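Local atomic coordinates of mandelate racemase/muconate lactonizing protein (PDB entry 3V5C), a protein that probably dehydrates galacturonate, as a magnesium-dependent member of the enolase superfamily. Residues F236-E248 with A266-D280. The protein carries 1 engineered substitution. Sequence-based numbering, arbitrary orientation.
Sequences FHEDEALYEDLKE and ASPHLIEWATRGRVD. With MG (magnesium ion), chain E.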
loop_
_atom_site.group_PDB
_atom_site.type_symbol
_atom_site.label_atom_id
_atom_site.label_comp_id
_atom_site.label_asym_id
_atom_site.label_seq_id
_atom_site.Cartn_x
_atom_site.Cartn_y
_atom_site.Cartn_z
ATOM N N PHE A 236 0.773 11.467 -15.356
ATOM C CA PHE A 236 1.754 11.185 -16.398
ATOM C C PHE A 236 3.050 10.959 -15.646
ATOM O O PHE A 236 3.169 11.339 -14.482
ATOM C CB PHE A 236 1.880 12.372 -17.361
ATOM C CG PHE A 236 1.808 13.718 -16.672
ATOM C CD1 PHE A 236 0.633 14.473 -16.685
ATOM C CD2 PHE A 236 2.905 14.209 -15.974
ATOM C CE1 PHE A 236 0.552 15.705 -16.024
ATOM C CE2 PHE A 236 2.841 15.434 -15.313
ATOM C CZ PHE A 236 1.669 16.192 -15.331
ATOM N N HIS A 237 4.023 10.328 -16.287
ATOM C CA HIS A 237 5.269 10.081 -15.570
ATOM C C HIS A 237 5.804 11.398 -15.016
ATOM O O HIS A 237 5.871 12.401 -15.724
ATOM C CB HIS A 237 6.305 9.399 -16.448
ATOM C CG HIS A 237 7.525 8.990 -15.691
ATOM N ND1 HIS A 237 7.478 8.042 -14.696
ATOM C CD2 HIS A 237 8.800 9.440 -15.727
ATOM C CE1 HIS A 237 8.681 7.898 -14.169
ATOM N NE2 HIS A 237 9.503 8.730 -14.778
ATOM N N GLU A 238 6.171 11.382 -13.737
ATOM C CA GLU A 238 6.552 12.596 -13.038
ATOM C C GLU A 238 7.616 13.402 -13.777
ATOM O O GLU A 238 8.595 12.864 -14.306
ATOM C CB GLU A 238 7.019 12.276 -11.623
ATOM C CG GLU A 238 8.137 11.251 -11.550
ATOM C CD GLU A 238 7.636 9.849 -11.289
ATOM O OE1 GLU A 238 8.361 9.067 -10.644
ATOM O OE2 GLU A 238 6.497 9.517 -11.708
ATOM N N ASP A 239 7.404 14.707 -13.792
ATOM C CA ASP A 239 8.270 15.643 -14.497
ATOM C C ASP A 239 8.133 16.965 -13.747
ATOM O O ASP A 239 7.024 17.467 -13.552
ATOM C CB ASP A 239 7.760 15.732 -15.944
ATOM C CG ASP A 239 8.505 16.755 -16.803
ATOM O OD1 ASP A 239 8.829 17.854 -16.337
ATOM O OD2 ASP A 239 8.692 16.468 -18.005
ATOM N N GLU A 240 9.247 17.528 -13.288
ATOM C CA GLU A 240 9.147 18.736 -12.473
ATOM C C GLU A 240 8.496 19.916 -13.196
ATOM O O GLU A 240 7.710 20.672 -12.608
ATOM C CB GLU A 240 10.520 19.163 -11.918
ATOM C CG GLU A 240 10.370 20.274 -10.893
ATOM C CD GLU A 240 11.675 20.754 -10.267
ATOM O OE1 GLU A 240 12.760 20.445 -10.794
ATOM O OE2 GLU A 240 11.584 21.467 -9.246
ATOM N N ALA A 241 8.860 20.102 -14.454
ATOM C CA ALA A 241 8.326 21.201 -15.232
ATOM C C ALA A 241 6.821 21.072 -15.398
ATOM O O ALA A 241 6.095 22.052 -15.260
ATOM C CB ALA A 241 9.010 21.270 -16.594
ATOM N N LEU A 242 6.354 19.875 -15.715
ATOM C CA LEU A 242 4.924 19.687 -15.943
ATOM C C LEU A 242 4.132 19.865 -14.656
ATOM O O LEU A 242 3.086 20.499 -14.654
ATOM C CB LEU A 242 4.636 18.322 -16.555
ATOM C CG LEU A 242 5.278 18.041 -17.907
ATOM C CD1 LEU A 242 4.831 16.691 -18.422
ATOM C CD2 LEU A 242 4.964 19.153 -18.927
ATOM N N TYR A 243 4.641 19.312 -13.561
ATOM C CA TYR A 243 3.960 19.497 -12.285
ATOM C C TYR A 243 4.018 20.945 -11.770
ATOM O O TYR A 243 3.077 21.404 -11.152
ATOM C CB TYR A 243 4.497 18.507 -11.252
ATOM C CG TYR A 243 3.895 17.107 -11.309
ATOM C CD1 TYR A 243 2.571 16.888 -11.692
ATOM C CD2 TYR A 243 4.653 16.005 -10.947
ATOM C CE1 TYR A 243 2.032 15.599 -11.700
ATOM C CE2 TYR A 243 4.136 14.717 -10.965
ATOM C CZ TYR A 243 2.825 14.519 -11.325
ATOM O OH TYR A 243 2.339 13.235 -11.302
ATOM N N GLU A 244 5.121 21.657 -12.023
ATOM C CA GLU A 244 5.183 23.072 -11.659
ATOM C C GLU A 244 4.060 23.816 -12.374
ATOM O O GLU A 244 3.365 24.639 -11.776
ATOM C CB GLU A 244 6.532 23.688 -12.049
ATOM C CG GLU A 244 6.656 25.135 -11.626
ATOM C CD GLU A 244 7.972 25.766 -12.049
ATOM O OE1 GLU A 244 8.688 25.177 -12.887
ATOM O OE2 GLU A 244 8.279 26.866 -11.553
ATOM N N ASP A 245 3.887 23.498 -13.649
ATOM C CA ASP A 245 2.833 24.093 -14.475
ATOM C C ASP A 245 1.451 23.742 -13.915
ATOM O O ASP A 245 0.648 24.633 -13.648
ATOM C CB ASP A 245 3.011 23.652 -15.944
ATOM C CG ASP A 245 1.918 24.185 -16.880
ATOM O OD1 ASP A 245 0.744 24.224 -16.474
ATOM O OD2 ASP A 245 2.228 24.532 -18.051
ATOM N N LEU A 246 1.197 22.454 -13.694
ATOM C CA LEU A 246 -0.092 22.006 -13.175
ATOM C C LEU A 246 -0.428 22.673 -11.842
ATOM O O LEU A 246 -1.548 23.128 -11.630
ATOM C CB LEU A 246 -0.092 20.488 -13.004
ATOM C CG LEU A 246 -1.434 19.867 -12.604
ATOM C CD1 LEU A 246 -2.492 20.292 -13.598
ATOM C CD2 LEU A 246 -1.309 18.365 -12.597
ATOM N N LYS A 247 0.546 22.725 -10.943
ATOM C CA LYS A 247 0.330 23.356 -9.648
ATOM C C LYS A 247 -0.064 24.824 -9.766
ATOM O O LYS A 247 -0.956 25.291 -9.061
ATOM C CB LYS A 247 1.581 23.212 -8.791
ATOM C CG LYS A 247 1.742 21.835 -8.212
ATOM C CD LYS A 247 0.692 21.597 -7.172
ATOM C CE LYS A 247 1.192 20.640 -6.112
ATOM N NZ LYS A 247 0.832 21.142 -4.756
ATOM N N GLU A 248 0.608 25.545 -10.655
ATOM C CA GLU A 248 0.306 26.961 -10.865
ATOM C C GLU A 248 -1.095 27.116 -11.441
ATOM O O GLU A 248 -1.850 27.994 -11.040
ATOM C CB GLU A 248 1.357 27.585 -11.779
ATOM C CG GLU A 248 1.047 28.979 -12.275
ATOM C CD GLU A 248 2.240 29.593 -12.987
ATOM O OE1 GLU A 248 3.386 29.227 -12.645
ATOM O OE2 GLU A 248 2.037 30.430 -13.892
ATOM N N ALA A 266 10.402 5.117 -10.167
ATOM C CA ALA A 266 10.170 6.544 -10.004
ATOM C C ALA A 266 11.388 7.346 -10.407
ATOM O O ALA A 266 12.512 6.829 -10.409
ATOM C CB ALA A 266 9.816 6.843 -8.558
ATOM N N SER A 267 11.166 8.613 -10.734
ATOM C CA SER A 267 12.296 9.510 -10.955
ATOM C C SER A 267 13.158 9.557 -9.702
ATOM O O SER A 267 12.652 9.710 -8.592
ATOM C CB SER A 267 11.833 10.927 -11.240
ATOM O OG SER A 267 12.927 11.827 -11.033
ATOM N N PRO A 268 14.478 9.450 -9.873
ATOM C CA PRO A 268 15.393 9.585 -8.732
ATOM C C PRO A 268 15.325 10.952 -8.068
ATOM O O PRO A 268 15.860 11.097 -6.962
ATOM C CB PRO A 268 16.783 9.414 -9.370
ATOM C CG PRO A 268 16.547 8.809 -10.688
ATOM C CD PRO A 268 15.194 9.265 -11.140
ATOM N N HIS A 269 14.718 11.937 -8.734
ATOM C CA HIS A 269 14.639 13.298 -8.201
ATOM C C HIS A 269 13.263 13.658 -7.645
ATOM O O HIS A 269 13.016 14.813 -7.286
ATOM C CB HIS A 269 15.032 14.314 -9.284
ATOM C CG HIS A 269 16.445 14.163 -9.755
ATOM N ND1 HIS A 269 16.918 14.760 -10.904
ATOM C CD2 HIS A 269 17.492 13.493 -9.220
ATOM C CE1 HIS A 269 18.193 14.452 -11.063
ATOM N NE2 HIS A 269 18.566 13.683 -10.055
ATOM N N LEU A 270 12.375 12.668 -7.557
ATOM C CA LEU A 270 10.985 12.932 -7.154
ATOM C C LEU A 270 10.846 13.623 -5.804
ATOM O O LEU A 270 10.076 14.557 -5.662
ATOM C CB LEU A 270 10.141 11.651 -7.180
ATOM C CG LEU A 270 8.678 11.811 -6.749
ATOM C CD1 LEU A 270 7.970 12.805 -7.662
ATOM C CD2 LEU A 270 7.938 10.462 -6.768
ATOM N N ILE A 271 11.612 13.171 -4.816
ATOM C CA ILE A 271 11.508 13.764 -3.500
ATOM C C ILE A 271 11.991 15.203 -3.531
ATOM O O ILE A 271 11.365 16.085 -2.961
ATOM C CB ILE A 271 12.207 12.903 -2.430
ATOM C CG1 ILE A 271 11.407 11.612 -2.223
ATOM C CG2 ILE A 271 12.283 13.662 -1.111
ATOM C CD1 ILE A 271 12.197 10.513 -1.540
ATOM N N GLU A 272 13.088 15.455 -4.243
ATOM C CA GLU A 272 13.545 16.819 -4.455
ATOM C C GLU A 272 12.424 17.691 -5.062
ATOM O O GLU A 272 12.124 18.785 -4.560
ATOM C CB GLU A 272 14.805 16.812 -5.327
ATOM C CG GLU A 272 15.373 18.186 -5.607
ATOM C CD GLU A 272 16.676 18.137 -6.395
ATOM O OE1 GLU A 272 17.222 17.028 -6.593
ATOM O OE2 GLU A 272 17.154 19.215 -6.815
ATOM N N TRP A 273 11.782 17.208 -6.120
ATOM C CA TRP A 273 10.660 17.935 -6.704
ATOM C C TRP A 273 9.547 18.183 -5.684
ATOM O O TRP A 273 8.968 19.267 -5.635
ATOM C CB TRP A 273 10.092 17.168 -7.898
ATOM C CG TRP A 273 11.103 16.933 -8.977
ATOM C CD1 TRP A 273 12.322 17.550 -9.113
ATOM C CD2 TRP A 273 11.001 16.001 -10.057
ATOM N NE1 TRP A 273 12.977 17.054 -10.218
ATOM C CE2 TRP A 273 12.181 16.113 -10.819
ATOM C CE3 TRP A 273 10.006 15.109 -10.483
ATOM C CZ2 TRP A 273 12.404 15.344 -11.963
ATOM C CZ3 TRP A 273 10.232 14.339 -11.605
ATOM C CH2 TRP A 273 11.415 14.469 -12.345
ATOM N N ALA A 274 9.263 17.187 -4.858
ATOM C CA ALA A 274 8.244 17.339 -3.829
ATOM C C ALA A 274 8.611 18.422 -2.811
ATOM O O ALA A 274 7.766 19.246 -2.442
ATOM C CB ALA A 274 7.980 16.004 -3.127
ATOM N N THR A 275 9.869 18.418 -2.365
ATOM C CA THR A 275 10.314 19.434 -1.417
ATOM C C THR A 275 10.245 20.828 -2.038
ATOM O O THR A 275 10.172 21.823 -1.319
ATOM C CB THR A 275 11.735 19.172 -0.864
ATOM O OG1 THR A 275 12.708 19.418 -1.887
ATOM C CG2 THR A 275 11.865 17.762 -0.348
ATOM N N ARG A 276 10.257 20.914 -3.369
ATOM C CA ARG A 276 10.088 22.209 -4.023
ATOM C C ARG A 276 8.630 22.573 -4.327
ATOM O O ARG A 276 8.343 23.599 -4.951
ATOM C CB ARG A 276 10.963 22.317 -5.278
ATOM C CG ARG A 276 12.453 22.420 -4.972
ATOM C CD ARG A 276 13.237 22.949 -6.166
ATOM N NE ARG A 276 13.406 21.953 -7.229
ATOM C CZ ARG A 276 14.426 21.115 -7.316
ATOM N NH1 ARG A 276 15.372 21.115 -6.379
ATOM N NH2 ARG A 276 14.499 20.256 -8.327
ATOM N N GLY A 277 7.704 21.724 -3.884
ATOM C CA GLY A 277 6.290 22.033 -3.964
ATOM C C GLY A 277 5.529 21.497 -5.163
ATOM O O GLY A 277 4.363 21.828 -5.339
ATOM N N ARG A 278 6.167 20.653 -5.970
ATOM C CA ARG A 278 5.537 20.177 -7.202
ATOM C C ARG A 278 4.693 18.914 -6.998
ATOM O O ARG A 278 3.830 18.603 -7.837
ATOM C CB ARG A 278 6.590 19.920 -8.294
ATOM C CG ARG A 278 7.228 21.183 -8.911
ATOM C CD ARG A 278 8.189 21.836 -7.936
ATOM N NE ARG A 278 9.131 22.753 -8.580
ATOM C CZ ARG A 278 8.971 24.071 -8.653
ATOM N NH1 ARG A 278 7.881 24.656 -8.164
ATOM N NH2 ARG A 278 9.906 24.815 -9.237
ATOM N N VAL A 279 4.933 18.208 -5.889
ATOM C CA VAL A 279 4.256 16.944 -5.591
ATOM C C VAL A 279 3.970 16.926 -4.090
ATOM O O VAL A 279 4.816 17.352 -3.301
ATOM C CB VAL A 279 5.129 15.718 -5.990
ATOM C CG1 VAL A 279 4.509 14.419 -5.498
ATOM C CG2 VAL A 279 5.363 15.673 -7.515
ATOM N N ASP A 280 2.770 16.491 -3.694
ATOM C CA ASP A 280 2.334 16.604 -2.301
ATOM C C ASP A 280 2.352 15.295 -1.522
ATOM O O ASP A 280 2.564 15.294 -0.316
ATOM C CB ASP A 280 0.911 17.158 -2.260
ATOM C CG ASP A 280 0.801 18.469 -2.992
ATOM O OD1 ASP A 280 1.533 19.417 -2.624
ATOM O OD2 ASP A 280 0.022 18.542 -3.955
HETATM MG MG MG E . 4.976 8.121 -11.231
HETATM O O HOH W 1 5.596 6.801 -12.829
HETATM O O HOH W 2 6.405 7.248 -9.857
HETATM O O HOH W 3 12.866 24.642 -9.377
HETATM O O HOH W 4 3.698 9.141 -12.583
HETATM O O HOH W 5 3.531 6.721 -10.559
#
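Glu240 reaches two arginines beside Trp273 with CG anti to its own backbone N (chi1 -171°) and the chain straight beyond it. The helix backbone sets CB over one face of the indole, 3.5 Å from the centroid of the five-membered Trp273 ring; the torsions carry the carboxylate on to the arginines. Arg276 grips that carboxylate side-on: NE meets Glu240 OE2 at 2.8 Å and NH2 meets OE1, both on the syn side. Arg278 NE takes the anti side of the same Glu240 OE2, also at 2.8 Å. With an alanine here the carboxylate goes, and Arg278 NE is likely to be left without this acceptor, while Arg276 would probably keep Glu272 alone. Arg278 also sets a guanidinium face against Glu244 CG. In the TIM-barrel domain of the enolase fold, the contact joins helices 240-253 and 270-275, which flank strand 258-261. Near the metal, Glu238 bends at chi2 and divides its oxygens. Glu238 OE2 binds magnesium at 2.1 Å; Asp261 is a second protein ligand. Glu238 OE1 accepts from Ser267 N at 2.8 Å, which helps fix the carboxylate. Tyr243 CD2 packs on Val279 CG2, and its hydroxyl bonds to Asp261. Lys247 NZ bridges both Asp280 oxygens through their syn lone pairs.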